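Local structure of aldehyde dehydrogenase family protein (5IUV) at residues S289-I294 with I323-T328; R317-V322 with I387-N392; L101-T106 with K111-S116. The protein catalyses the NAD+-dependent oxidation of indole-3-acetaldehyde, probably yielding the auxin indole-3-acetic acid. One frame throughout, in Å; residues are numbered along the deposited sequence.

Contact 1: residues S289-I294 with I323-T328; sequences SAASAI and IEALGT
Ala291 and Ala325 meet CB to CB at 3.7 Å, each methyl aimed from its own helix at the other. Such small side chains suit the place because they let the backbones come close: the CA atoms of Ala291 and Leu326 are 4.9 Å apart, and the CB of Ala291 presses against the backbone of the second helix, 3.6 Å from Leu326 N. Leu326 extends the contact along the first helix. With CG anti to the backbone N (chi1 -165°), its side chain reaches over towards residues 289-294, and one branch, CD1, does most of the touching. That methyl settles beside the backbone carbonyl of Ala291, 3.6 Å from Ala291 O, while also lying 3.8 Å from the CB of the same residue. The carbonyl oxygen is not left without a polar partner, since it accepts the backbone N-H of Ile294. CD1 also meets Ile294 CG2, again at 3.8 Å; the two branched chains cross obliquely, and Ile294 offers only this short branch, because its longer arm leads away. No hydrogen bond links the segments; the contact between them is apolar packing. Two residues beyond Leu326, Thr328 OG1 donates to Ala325 O, in the carbonyl plane at 2.8 Å, and the backbone N of Thr328 bonds to the same oxygen. The contact thus joins helices 283-295 and 312-326, with Leu326 also packed on Pro385 and Ile387 of strand 382-389 and Ile294 resting against Ser306, just before strand 307-311.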
loop_
_atom_site.group_PDB
_atom_site.type_symbol
_atom_site.label_atom_id
_atom_site.label_comp_id
_atom_site.label_asym_id
_atom_site.label_seq_id
_atom_site.Cartn_x
_atom_site.Cartn_y
_atom_site.Cartn_z
ATOM N N SER A 289 -19.955 -9.156 -28.775
ATOM C CA SER A 289 -19.349 -8.050 -28.043
ATOM C C SER A 289 -18.926 -6.915 -28.964
ATOM O O SER A 289 -19.036 -5.755 -28.593
ATOM C CB SER A 289 -18.149 -8.535 -27.224
ATOM O OG SER A 289 -18.581 -9.373 -26.164
ATOM N N ALA A 290 -18.455 -7.243 -30.164
ATOM C CA ALA A 290 -18.058 -6.207 -31.112
ATOM C C ALA A 290 -19.261 -5.372 -31.531
ATOM O O ALA A 290 -19.154 -4.159 -31.711
ATOM C CB ALA A 290 -17.388 -6.819 -32.329
ATOM N N ALA A 291 -20.413 -6.019 -31.677
ATOM C CA ALA A 291 -21.632 -5.301 -32.021
ATOM C C ALA A 291 -22.117 -4.458 -30.845
ATOM O O ALA A 291 -22.454 -3.289 -31.016
ATOM C CB ALA A 291 -22.724 -6.270 -32.466
ATOM N N SER A 292 -22.161 -5.059 -29.658
ATOM C CA SER A 292 -22.559 -4.342 -28.450
ATOM C C SER A 292 -21.639 -3.147 -28.198
ATOM O O SER A 292 -22.088 -2.076 -27.781
ATOM C CB SER A 292 -22.551 -5.280 -27.238
ATOM O OG SER A 292 -22.831 -4.571 -26.042
ATOM N N ALA A 293 -20.354 -3.334 -28.482
ATOM C CA ALA A 293 -19.350 -2.297 -28.248
ATOM C C ALA A 293 -19.625 -1.018 -29.030
ATOM O O ALA A 293 -19.153 0.054 -28.653
ATOM C CB ALA A 293 -17.958 -2.820 -28.594
ATOM N N ILE A 294 -20.379 -1.121 -30.120
ATOM C CA ILE A 294 -20.630 0.057 -30.942
ATOM C C ILE A 294 -22.098 0.484 -30.908
ATOM O O ILE A 294 -22.416 1.646 -31.170
ATOM C CB ILE A 294 -20.177 -0.181 -32.408
ATOM C CG1 ILE A 294 -20.117 1.142 -33.179
ATOM C CG2 ILE A 294 -21.077 -1.187 -33.105
ATOM C CD1 ILE A 294 -19.177 2.165 -32.559
ATOM N N ILE A 323 -22.140 -8.484 -38.445
ATOM C CA ILE A 323 -23.323 -7.911 -39.080
ATOM C C ILE A 323 -24.612 -8.514 -38.517
ATOM O O ILE A 323 -25.552 -7.790 -38.203
ATOM C CB ILE A 323 -23.288 -8.109 -40.599
ATOM C CG1 ILE A 323 -22.103 -7.348 -41.191
ATOM C CG2 ILE A 323 -24.590 -7.637 -41.238
ATOM C CD1 ILE A 323 -21.873 -7.631 -42.647
ATOM N N GLU A 324 -24.650 -9.835 -38.372
ATOM C CA GLU A 324 -25.838 -10.487 -37.834
ATOM C C GLU A 324 -26.091 -10.079 -36.384
ATOM O O GLU A 324 -27.237 -9.848 -35.991
ATOM C CB GLU A 324 -25.723 -12.008 -37.937
ATOM C CG GLU A 324 -26.929 -12.736 -37.360
ATOM C CD GLU A 324 -27.021 -14.183 -37.798
ATOM O OE1 GLU A 324 -25.962 -14.811 -38.016
ATOM O OE2 GLU A 324 -28.157 -14.691 -37.929
ATOM N N ALA A 325 -25.024 -9.980 -35.592
ATOM C CA ALA A 325 -25.159 -9.557 -34.208
ATOM C C ALA A 325 -25.647 -8.124 -34.132
ATOM O O ALA A 325 -26.472 -7.790 -33.289
ATOM C CB ALA A 325 -23.831 -9.702 -33.461
ATOM N N LEU A 326 -25.130 -7.274 -35.013
ATOM C CA LEU A 326 -25.483 -5.861 -34.972
ATOM C C LEU A 326 -26.942 -5.670 -35.363
ATOM O O LEU A 326 -27.592 -4.722 -34.924
ATOM C CB LEU A 326 -24.574 -5.035 -35.882
ATOM C CG LEU A 326 -24.681 -3.536 -35.578
ATOM C CD1 LEU A 326 -24.070 -3.210 -34.215
ATOM C CD2 LEU A 326 -24.068 -2.688 -36.673
ATOM N N GLY A 327 -27.461 -6.594 -36.163
ATOM C CA GLY A 327 -28.848 -6.546 -36.585
ATOM C C GLY A 327 -29.844 -6.747 -35.455
ATOM O O GLY A 327 -31.031 -6.471 -35.617
ATOM N N THR A 328 -29.377 -7.230 -34.309
ATOM C CA THR A 328 -30.265 -7.418 -33.164
ATOM C C THR A 328 -30.400 -6.134 -32.349
ATOM O O THR A 328 -31.232 -6.042 -31.441
ATOM C CB THR A 328 -29.775 -8.543 -32.239
ATOM O OG1 THR A 328 -28.623 -8.102 -31.511
ATOM C CG2 THR A 328 -29.424 -9.780 -33.038
#

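Contact 2: residues R317-V322 with I387-N392; sequences RFLPMV and IFDGVN
Helix 312-326 lies over a mixed beta-sheet, and here Leu319 and Val322, one turn apart, face Ile387 and Asp389 of strand 382-389. The helix and strand segments run nearly antiparallel, at 166°, with their axes 11.2 Å apart, a gap bridged by side chains alone. Val322 CG1 approaches Ile387 CD1 at 4.1 Å. Ile387 suits the place because its long branch, CG1 and then CD1, stretches straight out from the strand (chi2 177°) to span the distance; its short branch CG2 comes only loosely near Leu319 CD1, at 4.5 Å. The other Leu319 methyl, CD2, packs more closely against the carboxylate of Asp389, 3.4 Å from OD2 and 3.6 Å from CG. An acid can be buried beneath a leucine here because OD2 forms salt bridges with Lys315, one turn earlier on the helix, and with Arg366 of the adjoining strand, while OD1 takes a weak bond from Gly390 N. The two basic partners would be expected to favour the ionised form. Within the helix, Val322 CG2 sits 3.6 Å above the plane of the Phe318 ring, towards its rim. Phe388 serves the other face of the sheet, packing on Ile397 and meeting His361 edge-to-face. This layering of an apolar helix face on a sheet is typical of alpha/beta folds, and it belongs to the catalytic domain of aldehyde dehydrogenases.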
loop_
_atom_site.group_PDB
_atom_site.type_symbol
_atom_site.label_atom_id
_atom_site.label_comp_id
_atom_site.label_asym_id
_atom_site.label_seq_id
_atom_site.Cartn_x
_atom_site.Cartn_y
_atom_site.Cartn_z
ATOM N N ARG A 317 -15.068 -14.841 -42.356
ATOM C CA ARG A 317 -16.005 -15.571 -41.516
ATOM C C ARG A 317 -16.584 -14.669 -40.422
ATOM O O ARG A 317 -17.757 -14.781 -40.075
ATOM C CB ARG A 317 -15.325 -16.794 -40.885
ATOM C CG ARG A 317 -16.235 -17.595 -39.967
ATOM C CD ARG A 317 -15.452 -18.479 -39.002
ATOM N NE ARG A 317 -16.309 -18.962 -37.920
ATOM C CZ ARG A 317 -15.873 -19.628 -36.856
ATOM N NH1 ARG A 317 -14.581 -19.897 -36.723
ATOM N NH2 ARG A 317 -16.730 -20.019 -35.922
ATOM N N PHE A 318 -15.757 -13.766 -39.897
ATOM C CA PHE A 318 -16.112 -12.976 -38.713
ATOM C C PHE A 318 -17.038 -11.800 -39.017
ATOM O O PHE A 318 -17.969 -11.535 -38.258
ATOM C CB PHE A 318 -14.839 -12.465 -38.020
ATOM C CG PHE A 318 -15.081 -11.806 -36.680
ATOM C CD1 PHE A 318 -15.637 -12.522 -35.626
ATOM C CD2 PHE A 318 -14.714 -10.487 -36.465
ATOM C CE1 PHE A 318 -15.846 -11.926 -34.387
ATOM C CE2 PHE A 318 -14.918 -9.880 -35.227
ATOM C CZ PHE A 318 -15.488 -10.598 -34.188
ATOM N N LEU A 319 -16.781 -11.087 -40.107
ATOM C CA LEU A 319 -17.584 -9.904 -40.415
ATOM C C LEU A 319 -19.084 -10.215 -40.581
ATOM O O LEU A 319 -19.914 -9.460 -40.078
ATOM C CB LEU A 319 -17.048 -9.190 -41.659
ATOM C CG LEU A 319 -17.840 -7.942 -42.074
ATOM C CD1 LEU A 319 -17.927 -6.938 -40.926
ATOM C CD2 LEU A 319 -17.230 -7.303 -43.319
ATOM N N PRO A 320 -19.443 -11.329 -41.256
ATOM C CA PRO A 320 -20.877 -11.643 -41.293
ATOM C C PRO A 320 -21.468 -11.931 -39.916
ATOM O O PRO A 320 -22.641 -11.635 -39.683
ATOM C CB PRO A 320 -20.943 -12.893 -42.177
ATOM C CG PRO A 320 -19.752 -12.796 -43.047
ATOM C CD PRO A 320 -18.683 -12.178 -42.194
ATOM N N MET A 321 -20.670 -12.499 -39.015
ATOM C CA MET A 321 -21.125 -12.733 -37.649
ATOM C C MET A 321 -21.400 -11.409 -36.937
ATOM O O MET A 321 -22.348 -11.299 -36.159
ATOM C CB MET A 321 -20.093 -13.553 -36.868
ATOM C CG MET A 321 -19.762 -14.896 -37.505
ATOM S SD MET A 321 -18.417 -15.762 -36.665
ATOM C CE MET A 321 -19.145 -15.996 -35.046
ATOM N N VAL A 322 -20.560 -10.411 -37.202
ATOM C CA VAL A 322 -20.706 -9.100 -36.581
ATOM C C VAL A 322 -21.926 -8.365 -37.141
ATOM O O VAL A 322 -22.667 -7.714 -36.398
ATOM C CB VAL A 322 -19.434 -8.239 -36.776
ATOM C CG1 VAL A 322 -19.646 -6.829 -36.242
ATOM C CG2 VAL A 322 -18.242 -8.893 -36.090
ATOM N N ILE A 387 -22.016 -0.026 -40.222
ATOM C CA ILE A 387 -20.683 -0.603 -40.357
ATOM C C ILE A 387 -20.053 -0.251 -41.695
ATOM O O ILE A 387 -20.690 -0.368 -42.745
ATOM C CB ILE A 387 -20.693 -2.151 -40.230
ATOM C CG1 ILE A 387 -21.334 -2.594 -38.914
ATOM C CG2 ILE A 387 -19.274 -2.702 -40.321
ATOM C CD1 ILE A 387 -21.436 -4.108 -38.764
ATOM N N PHE A 388 -18.799 0.183 -41.647
ATOM C CA PHE A 388 -17.987 0.339 -42.847
ATOM C C PHE A 388 -16.852 -0.677 -42.867
ATOM O O PHE A 388 -16.100 -0.807 -41.896
ATOM C CB PHE A 388 -17.421 1.753 -42.941
ATOM C CG PHE A 388 -18.422 2.777 -43.382
ATOM C CD1 PHE A 388 -18.676 2.980 -44.729
ATOM C CD2 PHE A 388 -19.102 3.547 -42.449
ATOM C CE1 PHE A 388 -19.597 3.928 -45.141
ATOM C CE2 PHE A 388 -20.018 4.497 -42.853
ATOM C CZ PHE A 388 -20.268 4.686 -44.200
ATOM N N ASP A 389 -16.745 -1.401 -43.974
ATOM C CA ASP A 389 -15.665 -2.354 -44.180
ATOM C C ASP A 389 -14.595 -1.707 -45.051
ATOM O O ASP A 389 -14.826 -0.644 -45.628
ATOM C CB ASP A 389 -16.200 -3.638 -44.826
ATOM C CG ASP A 389 -15.173 -4.756 -44.845
ATOM O OD1 ASP A 389 -14.208 -4.685 -44.053
ATOM O OD2 ASP A 389 -15.331 -5.704 -45.644
ATOM N N GLY A 390 -13.430 -2.343 -45.144
ATOM C CA GLY A 390 -12.358 -1.855 -45.995
ATOM C C GLY A 390 -11.845 -0.494 -45.567
ATOM O O GLY A 390 -11.496 0.340 -46.399
ATOM N N VAL A 391 -11.808 -0.268 -44.259
ATOM C CA VAL A 391 -11.344 1.001 -43.721
ATOM C C VAL A 391 -9.831 0.969 -43.511
ATOM O O VAL A 391 -9.280 -0.013 -43.007
ATOM C CB VAL A 391 -12.058 1.338 -42.390
ATOM C CG1 VAL A 391 -11.420 2.549 -41.712
ATOM C CG2 VAL A 391 -13.545 1.570 -42.631
ATOM N N ASN A 392 -9.167 2.039 -43.933
ATOM C CA ASN A 392 -7.759 2.250 -43.632
ATOM C C ASN A 392 -7.635 3.257 -42.484
ATOM O O ASN A 392 -8.428 4.196 -42.396
ATOM C CB ASN A 392 -7.018 2.731 -44.879
ATOM C CG ASN A 392 -5.785 3.531 -44.551
ATOM O OD1 ASN A 392 -5.855 4.744 -44.379
ATOM N ND2 ASN A 392 -4.643 2.858 -44.460
#

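Contact 3: residues L101-T106 with K111-S116; sequences LALLET and KPISDS
Thr106 and Ser116 face each other inside a helical hairpin, where helices 98-109 and 113-134 follow one another through a short connection. The tight part is built from small residues. Ala102 and Ser116 bring their CA atoms to 4.8 Å, and the CB of Ser116 lies 3.3 Å from Ala102 O, an approach suited to their short side chains. Beside it Ile113 turns CG1 opposite the backbone N (chi1 -172°), which swings CD1 toward the first helix, where it reaches Ala102 O and Thr106 OG1, each at 3.7 Å. CD1 also comes to 3.8 Å from Leu103 CA, but the side chains meet more loosely, their CD1 atoms 4.3 Å apart; Leu103 directs its CB away and also packs on Trp9 and Arg12 of helix 6-15. On the outer side of the second helix Ser114 and Asp115 are partly exposed and make no contact with the first; Ser114 OG bonds to Pro337 O. Glu105 and Lys111 lend mostly their aliphatic parts here. The Glu105 carboxylate accepts from Leu171 N and Thr199 OG1, while Lys111 NZ pairs with Asp120 and donates to Asn168 O, placing this turn next to Asn168 and Phe169, residues seen to contact indole-3-acetate in a structure of this protein. Threonine suits the junction because its hydroxyl can accept and donate at once. Ser116 OG donates to Thr106 OG1 at 2.8 Å, and Thr106 OG1 in turn donates to Lys111 O, also at 2.8 Å, approaching 34° from the carbonyl plane with a C=O...donor angle of 146°.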
loop_
_atom_site.group_PDB
_atom_site.type_symbol
_atom_site.label_atom_id
_atom_site.label_comp_id
_atom_site.label_asym_id
_atom_site.label_seq_id
_atom_site.Cartn_x
_atom_site.Cartn_y
_atom_site.Cartn_z
ATOM N N LEU A 101 -35.743 8.753 -11.592
ATOM C CA LEU A 101 -34.448 9.166 -12.115
ATOM C C LEU A 101 -34.159 8.543 -13.482
ATOM O O LEU A 101 -33.628 9.211 -14.376
ATOM C CB LEU A 101 -33.339 8.802 -11.126
ATOM C CG LEU A 101 -33.330 9.637 -9.843
ATOM C CD1 LEU A 101 -32.349 9.073 -8.829
ATOM C CD2 LEU A 101 -32.978 11.078 -10.164
ATOM N N ALA A 102 -34.510 7.269 -13.641
ATOM C CA ALA A 102 -34.306 6.576 -14.909
ATOM C C ALA A 102 -35.162 7.209 -15.996
ATOM O O ALA A 102 -34.721 7.380 -17.140
ATOM C CB ALA A 102 -34.633 5.094 -14.773
ATOM N N LEU A 103 -36.389 7.556 -15.633
ATOM C CA LEU A 103 -37.314 8.157 -16.577
ATOM C C LEU A 103 -36.824 9.544 -16.999
ATOM O O LEU A 103 -36.866 9.893 -18.178
ATOM C CB LEU A 103 -38.720 8.223 -15.969
ATOM C CG LEU A 103 -39.866 8.690 -16.862
ATOM C CD1 LEU A 103 -39.897 7.919 -18.182
ATOM C CD2 LEU A 103 -41.180 8.529 -16.123
ATOM N N LEU A 104 -36.344 10.327 -16.038
ATOM C CA LEU A 104 -35.781 11.638 -16.348
ATOM C C LEU A 104 -34.621 11.530 -17.331
ATOM O O LEU A 104 -34.521 12.319 -18.268
ATOM C CB LEU A 104 -35.311 12.340 -15.073
ATOM C CG LEU A 104 -36.404 12.864 -14.143
ATOM C CD1 LEU A 104 -35.783 13.310 -12.825
ATOM C CD2 LEU A 104 -37.173 14.002 -14.788
ATOM N N GLU A 105 -33.752 10.549 -17.114
ATOM C CA GLU A 105 -32.584 10.353 -17.966
ATOM C C GLU A 105 -33.001 10.009 -19.390
ATOM O O GLU A 105 -32.505 10.590 -20.365
ATOM C CB GLU A 105 -31.697 9.244 -17.398
ATOM C CG GLU A 105 -30.244 9.345 -17.799
ATOM C CD GLU A 105 -29.467 10.280 -16.890
ATOM O OE1 GLU A 105 -29.852 11.466 -16.779
ATOM O OE2 GLU A 105 -28.468 9.827 -16.286
ATOM N N THR A 106 -33.934 9.069 -19.504
ATOM C CA THR A 106 -34.433 8.650 -20.804
ATOM C C THR A 106 -35.117 9.796 -21.548
ATOM O O THR A 106 -34.854 10.016 -22.727
ATOM C CB THR A 106 -35.405 7.464 -20.656
ATOM O OG1 THR A 106 -34.647 6.284 -20.368
ATOM C CG2 THR A 106 -36.217 7.243 -21.939
ATOM N N LYS A 111 -31.802 7.750 -24.067
ATOM C CA LYS A 111 -31.365 6.354 -23.985
ATOM C C LYS A 111 -32.537 5.459 -23.550
ATOM O O LYS A 111 -33.479 5.936 -22.921
ATOM C CB LYS A 111 -30.165 6.208 -23.037
ATOM C CG LYS A 111 -30.496 6.266 -21.565
ATOM C CD LYS A 111 -29.270 5.909 -20.736
ATOM C CE LYS A 111 -28.106 6.836 -21.056
ATOM N NZ LYS A 111 -26.823 6.296 -20.562
ATOM N N PRO A 112 -32.499 4.164 -23.914
ATOM C CA PRO A 112 -33.616 3.265 -23.593
ATOM C C PRO A 112 -33.885 3.182 -22.095
ATOM O O PRO A 112 -32.938 3.171 -21.310
ATOM C CB PRO A 112 -33.144 1.912 -24.140
ATOM C CG PRO A 112 -32.152 2.260 -25.206
ATOM C CD PRO A 112 -31.441 3.471 -24.673
ATOM N N ILE A 113 -35.157 3.136 -21.716
ATOM C CA ILE A 113 -35.552 3.133 -20.311
ATOM C C ILE A 113 -34.968 1.929 -19.565
ATOM O O ILE A 113 -34.609 2.033 -18.391
ATOM C CB ILE A 113 -37.105 3.153 -20.158
ATOM C CG1 ILE A 113 -37.501 3.343 -18.693
ATOM C CG2 ILE A 113 -37.751 1.900 -20.759
ATOM C CD1 ILE A 113 -37.023 4.666 -18.106
ATOM N N SER A 114 -34.842 0.799 -20.257
ATOM C CA SER A 114 -34.282 -0.399 -19.645
ATOM C C SER A 114 -32.797 -0.214 -19.347
ATOM O O SER A 114 -32.290 -0.758 -18.367
ATOM C CB SER A 114 -34.503 -1.620 -20.536
ATOM O OG SER A 114 -35.851 -2.056 -20.452
ATOM N N ASP A 115 -32.103 0.555 -20.185
ATOM C CA ASP A 115 -30.709 0.906 -19.901
ATOM C C ASP A 115 -30.602 1.898 -18.739
ATOM O O ASP A 115 -29.774 1.722 -17.854
ATOM C CB ASP A 115 -30.020 1.489 -21.139
ATOM C CG ASP A 115 -29.825 0.463 -22.250
ATOM O OD1 ASP A 115 -30.046 -0.744 -22.015
ATOM O OD2 ASP A 115 -29.438 0.874 -23.364
ATOM N N SER A 116 -31.430 2.941 -18.744
ATOM C CA SER A 116 -31.441 3.903 -17.636
ATOM C C SER A 116 -31.665 3.217 -16.295
ATOM O O SER A 116 -30.970 3.492 -15.314
ATOM C CB SER A 116 -32.533 4.962 -17.840
ATOM O OG SER A 116 -32.288 5.756 -18.981
#

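Overall arrangement
From the N terminus, contact 3 comes first and closes the shortest loop, only four residues between 101-106 and 111-116, joining helices 98-109 and 113-134. It is complete before contact 1 opens at 289-294. Contact 1 closes a loop of 28 residues on 323-328, but contact 2 has already begun at 317-322 and ends only at 387-392, so these two cross. Both use helix 312-326: contact 1 ties its end to helix 283-295, contact 2 its middle to strand 382-389. They touch where Leu326 CD2 meets Ile387 CG1 at 3.5 Å. Contact 3 stands apart, its nearest atoms about 9 Å from contact 1 and about 17 Å from contact 2.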